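Local coordinates for branched-chain-amino-acid aminotransferase (PDB 3UZO), which probably transfers the amino group of leucine, isoleucine or valine to 2-oxoglutarate, with pyridoxal 5'-phosphate as cofactor, at residues 32-37 and 169-174; 37-42 and 53-58. All coordinates share one frame; numbering follows the deposited sequence.

Contact 1 (32-37 and 169-174)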
loop_
_atom_site.group_PDB
_atom_site.type_symbol
_atom_site.label_atom_id
_atom_site.label_comp_id
_atom_site.label_asym_id
_atom_site.label_seq_id
_atom_site.Cartn_x
_atom_site.Cartn_y
_atom_site.Cartn_z
ATOM N N SER A 32 12.224 -10.480 15.715
ATOM C CA SER A 32 11.201 -11.418 15.267
ATOM C C SER A 32 10.062 -11.464 16.275
ATOM O O SER A 32 10.273 -11.284 17.474
ATOM C CB SER A 32 11.799 -12.815 15.112
ATOM O OG SER A 32 12.746 -12.835 14.060
ATOM N N TYR A 33 8.861 -11.735 15.784
ATOM C CA TYR A 33 7.691 -11.784 16.643
ATOM C C TYR A 33 7.749 -12.834 17.735
ATOM O O TYR A 33 8.091 -13.999 17.505
ATOM C CB TYR A 33 6.416 -11.998 15.819
ATOM C CG TYR A 33 5.145 -11.930 16.657
ATOM C CD1 TYR A 33 4.601 -13.079 17.236
ATOM C CD2 TYR A 33 4.504 -10.708 16.888
ATOM C CE1 TYR A 33 3.446 -13.017 18.025
ATOM C CE2 TYR A 33 3.349 -10.631 17.681
ATOM C CZ TYR A 33 2.826 -11.792 18.242
ATOM O OH TYR A 33 1.678 -11.735 19.005
ATOM N N ILE A 34 7.409 -12.388 18.934
ATOM C CA ILE A 34 7.333 -13.237 20.109
ATOM C C ILE A 34 6.038 -12.758 20.742
ATOM O O ILE A 34 5.822 -11.545 20.882
ATOM C CB ILE A 34 8.503 -12.988 21.081
ATOM C CG1 ILE A 34 9.805 -13.500 20.459
ATOM C CG2 ILE A 34 8.233 -13.683 22.405
ATOM C CD1 ILE A 34 11.036 -13.237 21.296
ATOM N N ARG A 35 5.165 -13.688 21.107
ATOM C CA ARG A 35 3.901 -13.290 21.696
ATOM C C ARG A 35 4.048 -12.870 23.144
ATOM O O ARG A 35 4.483 -13.657 23.995
ATOM C CB ARG A 35 2.876 -14.418 21.586
ATOM C CG ARG A 35 1.500 -14.025 22.107
ATOM C CD ARG A 35 0.465 -15.094 21.826
ATOM N NE ARG A 35 -0.848 -14.725 22.349
ATOM C CZ ARG A 35 -1.974 -15.372 22.061
ATOM N NH1 ARG A 35 -1.946 -16.427 21.251
ATOM N NH2 ARG A 35 -3.129 -14.962 22.575
ATOM N N THR A 36 3.709 -11.617 23.430
ATOM C CA THR A 36 3.780 -11.155 24.807
ATOM C C THR A 36 2.383 -11.348 25.396
ATOM O O THR A 36 1.452 -11.730 24.682
ATOM C CB THR A 36 4.247 -9.686 24.903
ATOM O OG1 THR A 36 3.478 -8.881 24.010
ATOM C CG2 THR A 36 5.738 -9.580 24.530
ATOM N N ASP A 37 2.222 -11.090 26.686
ATOM C CA ASP A 37 0.938 -11.339 27.341
ATOM C C ASP A 37 -0.290 -10.517 26.948
ATOM O O ASP A 37 -1.333 -11.074 26.594
ATOM C CB ASP A 37 1.120 -11.268 28.865
ATOM C CG ASP A 37 2.115 -12.303 29.385
ATOM O OD1 ASP A 37 2.418 -13.267 28.647
ATOM O OD2 ASP A 37 2.586 -12.162 30.536
ATOM N N CYS A 169 3.544 -5.342 21.920
ATOM C CA CYS A 169 4.980 -5.183 22.087
ATOM C C CYS A 169 5.704 -6.500 21.886
ATOM O O CYS A 169 5.109 -7.568 21.993
ATOM C CB CYS A 169 5.301 -4.608 23.473
ATOM S SG CYS A 169 4.873 -5.685 24.860
ATOM N N VAL A 170 6.994 -6.405 21.588
ATOM C CA VAL A 170 7.838 -7.570 21.341
ATOM C C VAL A 170 9.259 -7.262 21.801
ATOM O O VAL A 170 9.848 -6.266 21.384
ATOM C CB VAL A 170 7.904 -7.902 19.819
ATOM C CG1 VAL A 170 8.774 -9.148 19.580
ATOM C CG2 VAL A 170 6.505 -8.110 19.260
ATOM N N PRO A 171 9.823 -8.098 22.686
ATOM C CA PRO A 171 11.195 -7.827 23.130
ATOM C C PRO A 171 12.090 -8.061 21.913
ATOM O O PRO A 171 11.891 -9.034 21.183
ATOM C CB PRO A 171 11.415 -8.874 24.219
ATOM C CG PRO A 171 10.561 -10.033 23.738
ATOM C CD PRO A 171 9.299 -9.338 23.287
ATOM N N VAL A 172 13.057 -7.180 21.678
ATOM C CA VAL A 172 13.931 -7.333 20.515
ATOM C C VAL A 172 15.374 -6.928 20.771
ATOM O O VAL A 172 15.681 -6.222 21.735
ATOM C CB VAL A 172 13.455 -6.474 19.314
ATOM C CG1 VAL A 172 11.995 -6.735 19.011
ATOM C CG2 VAL A 172 13.685 -4.992 19.619
ATOM N N GLY A 173 16.251 -7.381 19.880
ATOM C CA GLY A 173 17.658 -7.038 19.944
ATOM C C GLY A 173 17.975 -6.258 18.674
ATOM O O GLY A 173 17.255 -5.319 18.331
ATOM N N PRO A 174 19.028 -6.635 17.936
ATOM C CA PRO A 174 19.432 -5.963 16.694
ATOM C C PRO A 174 18.530 -6.213 15.474
ATOM O O PRO A 174 17.925 -7.278 15.338
ATOM C CB PRO A 174 20.852 -6.484 16.479
ATOM C CG PRO A 174 20.785 -7.865 17.043
ATOM C CD PRO A 174 20.018 -7.655 18.325
HETATM O O HOH W 1 12.389 -10.462 18.732
HETATM O O HOH W 2 3.491 -9.778 21.046
HETATM O O HOH W 3 1.728 -6.991 23.501
#

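Contact 2 (37-42 and 53-58)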
loop_
_atom_site.group_PDB
_atom_site.type_symbol
_atom_site.label_atom_id
_atom_site.label_comp_id
_atom_site.label_asym_id
_atom_site.label_seq_id
_atom_site.Cartn_x
_atom_site.Cartn_y
_atom_site.Cartn_z
ATOM N N ASP A 37 2.222 -11.090 26.686
ATOM C CA ASP A 37 0.938 -11.339 27.341
ATOM C C ASP A 37 -0.290 -10.517 26.948
ATOM O O ASP A 37 -1.333 -11.074 26.594
ATOM C CB ASP A 37 1.120 -11.268 28.865
ATOM C CG ASP A 37 2.115 -12.303 29.385
ATOM O OD1 ASP A 37 2.418 -13.267 28.647
ATOM O OD2 ASP A 37 2.586 -12.162 30.536
ATOM N N LEU A 38 -0.175 -9.197 27.001
ATOM C CA LEU A 38 -1.319 -8.350 26.713
ATOM C C LEU A 38 -1.060 -7.209 25.732
ATOM O O LEU A 38 0.022 -6.611 25.726
ATOM C CB LEU A 38 -1.831 -7.764 28.025
ATOM C CG LEU A 38 -2.331 -8.776 29.058
ATOM C CD1 LEU A 38 -2.378 -8.126 30.447
ATOM C CD2 LEU A 38 -3.695 -9.286 28.636
ATOM N N ARG A 39 -2.061 -6.923 24.907
ATOM C CA ARG A 39 -1.969 -5.816 23.956
ATOM C C ARG A 39 -3.182 -4.901 24.105
ATOM O O ARG A 39 -4.244 -5.319 24.602
ATOM C CB ARG A 39 -1.858 -6.332 22.514
ATOM C CG ARG A 39 -2.926 -7.322 22.083
ATOM C CD ARG A 39 -2.282 -8.611 21.598
ATOM N NE ARG A 39 -1.898 -9.446 22.718
ATOM C CZ ARG A 39 -0.743 -10.086 22.848
ATOM N NH1 ARG A 39 0.210 -10.008 21.920
ATOM N NH2 ARG A 39 -0.547 -10.812 23.933
ATOM N N TYR A 40 -3.011 -3.651 23.676
ATOM C CA TYR A 40 -4.048 -2.633 23.746
ATOM C C TYR A 40 -4.892 -2.645 22.469
ATOM O O TYR A 40 -4.370 -2.804 21.361
ATOM C CB TYR A 40 -3.385 -1.263 23.945
ATOM C CG TYR A 40 -4.325 -0.077 24.004
ATOM C CD1 TYR A 40 -4.634 0.536 25.220
ATOM C CD2 TYR A 40 -4.869 0.463 22.839
ATOM C CE1 TYR A 40 -5.462 1.665 25.273
ATOM C CE2 TYR A 40 -5.699 1.588 22.879
ATOM C CZ TYR A 40 -5.988 2.182 24.098
ATOM O OH TYR A 40 -6.797 3.294 24.132
ATOM N N LEU A 41 -6.200 -2.481 22.632
ATOM C CA LEU A 41 -7.114 -2.473 21.498
ATOM C C LEU A 41 -8.204 -1.432 21.712
ATOM O O LEU A 41 -8.834 -1.393 22.774
ATOM C CB LEU A 41 -7.755 -3.854 21.327
ATOM C CG LEU A 41 -8.749 -4.034 20.172
ATOM C CD1 LEU A 41 -8.027 -3.889 18.849
ATOM C CD2 LEU A 41 -9.399 -5.413 20.261
ATOM N N ALA A 42 -8.417 -0.588 20.705
ATOM C CA ALA A 42 -9.441 0.448 20.764
ATOM C C ALA A 42 -10.214 0.424 19.458
ATOM O O ALA A 42 -9.679 0.064 18.411
ATOM C CB ALA A 42 -8.812 1.819 20.983
ATOM N N THR A 53 -9.005 -0.984 25.540
ATOM C CA THR A 53 -8.856 -1.970 26.601
ATOM C C THR A 53 -7.668 -2.878 26.331
ATOM O O THR A 53 -7.097 -2.861 25.238
ATOM C CB THR A 53 -10.108 -2.861 26.711
ATOM O OG1 THR A 53 -9.889 -3.867 27.704
ATOM C CG2 THR A 53 -10.390 -3.547 25.384
ATOM N N LEU A 54 -7.287 -3.657 27.336
ATOM C CA LEU A 54 -6.193 -4.604 27.180
ATOM C C LEU A 54 -6.813 -5.966 26.923
ATOM O O LEU A 54 -7.836 -6.317 27.518
ATOM C CB LEU A 54 -5.328 -4.672 28.440
ATOM C CG LEU A 54 -4.436 -3.468 28.732
ATOM C CD1 LEU A 54 -3.596 -3.749 29.972
ATOM C CD2 LEU A 54 -3.543 -3.197 27.531
ATOM N N THR A 55 -6.203 -6.721 26.019
ATOM C CA THR A 55 -6.686 -8.049 25.699
ATOM C C THR A 55 -5.500 -8.985 25.517
ATOM O O THR A 55 -4.384 -8.545 25.250
ATOM C CB THR A 55 -7.537 -8.043 24.417
ATOM O OG1 THR A 55 -7.919 -9.387 24.100
ATOM C CG2 THR A 55 -6.752 -7.442 23.242
ATOM N N GLU A 56 -5.736 -10.278 25.689
ATOM C CA GLU A 56 -4.678 -11.258 25.515
ATOM C C GLU A 56 -4.660 -11.863 24.106
ATOM O O GLU A 56 -3.664 -12.448 23.689
ATOM C CB GLU A 56 -4.850 -12.370 26.557
ATOM C CG GLU A 56 -4.572 -13.776 26.062
ATOM C CD GLU A 56 -5.677 -14.329 25.172
ATOM O OE1 GLU A 56 -5.485 -15.425 24.608
ATOM O OE2 GLU A 56 -6.734 -13.678 25.033
ATOM N N ASP A 57 -5.753 -11.694 23.370
ATOM C CA ASP A 57 -5.901 -12.315 22.054
ATOM C C ASP A 57 -4.712 -12.427 21.073
ATOM O O ASP A 57 -4.215 -13.525 20.840
ATOM C CB ASP A 57 -7.130 -11.713 21.359
ATOM C CG ASP A 57 -7.649 -12.594 20.238
ATOM O OD1 ASP A 57 -8.855 -12.512 19.911
ATOM O OD2 ASP A 57 -6.846 -13.365 19.684
ATOM N N ASN A 58 -4.264 -11.326 20.490
ATOM C CA ASN A 58 -3.141 -11.325 19.524
ATOM C C ASN A 58 -3.561 -11.698 18.092
ATOM O O ASN A 58 -2.746 -11.735 17.172
ATOM C CB ASN A 58 -1.933 -12.158 20.050
ATOM C CG ASN A 58 -1.651 -13.452 19.260
ATOM O OD1 ASN A 58 -0.495 -13.736 18.908
ATOM N ND2 ASN A 58 -2.677 -14.252 19.026
#

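Contact 1 (32-37 and 169-174)
Thr-36 holds the backbone of Cys-169 at the tight end of this contact. Its OG1 lies between the backbone N and the carbonyl carbon (chi1 50°) and donates to Cys-169 O at 2.9 Å, meeting that carbonyl from 34° out of its plane. The methyl branch stays close to the same oxygen, with CG2 3.3 Å from Cys-169 O, and slides past the proline ring to reach Pro-171 CD at 3.8 Å. Two waters complete the polar network: water 2 also donates to Cys-169 O and bridges it to Ile-34 O and Thr-36 N, while water 3 joins Thr-36 OG1 to Cys-169 N.

Val-170 forms the middle of the contact. Its CG1 packs 3.6 Å from Ile-34 N, and its CG2 lies 4.0 Å from Tyr-33 CD2, the two side chains crossing at about a right angle. Toward Ser-32 the chains diverge: the CA atoms of Ser-32 and Val-172 are 7.2 Å apart, and water 1 spans the separation by donating to Ser-32 O at 2.6 Å and to Pro-171 O.

Ile-155 of the second subunit, which lines a glutamate pocket, packs on both Tyr-33 and Val-170. The arrangement is thus a partly water-mediated packing of a loop on strand 162-172, beside the dimer interface near the glutamate-binding region of this class-IV aminotransferase.

Contact 2 (37-42 and 53-58)
Asp-37 meets Glu-56 through its backbone, where Asp-37 O receives a CA-H...O contact from Glu-56 CA at 3.5 Å. Next along the chain, Leu-38 brings a branch over the facing strand's end, with CD2 3.9 Å from Glu-56 CB.

Regular antiparallel pairing begins at Arg-39, which forms a hydrogen-bonded pair with Thr-55: Arg-39 N donates to Thr-55 O at 2.9 Å, nearly straight at 172°, and Arg-39 O accepts from Thr-55 N. The side chain of Arg-39 starts with CG between the backbone N and the carbonyl carbon (chi1 53°), then bends at chi2 and chi3, bringing CD within 3.5 Å of Asn-58 CA. Asn-58 CB lies over one face of the guanidinium, offset toward its rim and 3.6 Å from Arg-39 NH1; the amide plane stands 85° from the guanidinium plane. NH2 bonds to Thr-36 O and NH1 forms a salt bridge with Glu-64 of the second subunit, whereas the buried NE has no partner in the model. Thr-55 OG1 accepts from Asp-57 N, an ST turn that follows the strand.

Tyr-40 and Leu-54 make the non-hydrogen-bonded pair, Tyr-40 CB touching Leu-54 CD2 at 4.1 Å, while Thr-53 N lies over one face of the tyrosine ring. Leu-41 restores the reciprocal pattern: its N donates to Thr-53 O at 2.8 Å, and its O accepts from Thr-53 N. Its CB approaches Thr-55 CG2 at 4.2 Å, on the Arg-39 side of the sheet.

On the other side, helix 115-128 packs against Tyr-40 and Leu-54, and Gln-117 bonds to the tyrosine hydroxyl. Strand 39-45 lies between its hairpin partner 48-55 and strand 162-172, to which Tyr-40 and Ala-42 make backbone hydrogen bonds.

In the fold
From the N-terminal side, the chain passes through loop 32-37 and turns at Asp-37, which belongs to both contacts, into strand 39-45. Contact 2 closes a short loop by pairing that strand with 48-55, ten residues separating its segments. Contact 1 closes a far longer one: 131 residues intervene before 169-174, so the hairpin is nested inside it. Both reach the same antiparallel sheet, in which 39-45 neighbours 162-172 and 48-55 is the outermost strand on that side within the chain. The two are also joined directly: Arg-35 NH2 forms a salt bridge with Glu-56 OE1 at 3.1 Å. The second subunit touches both.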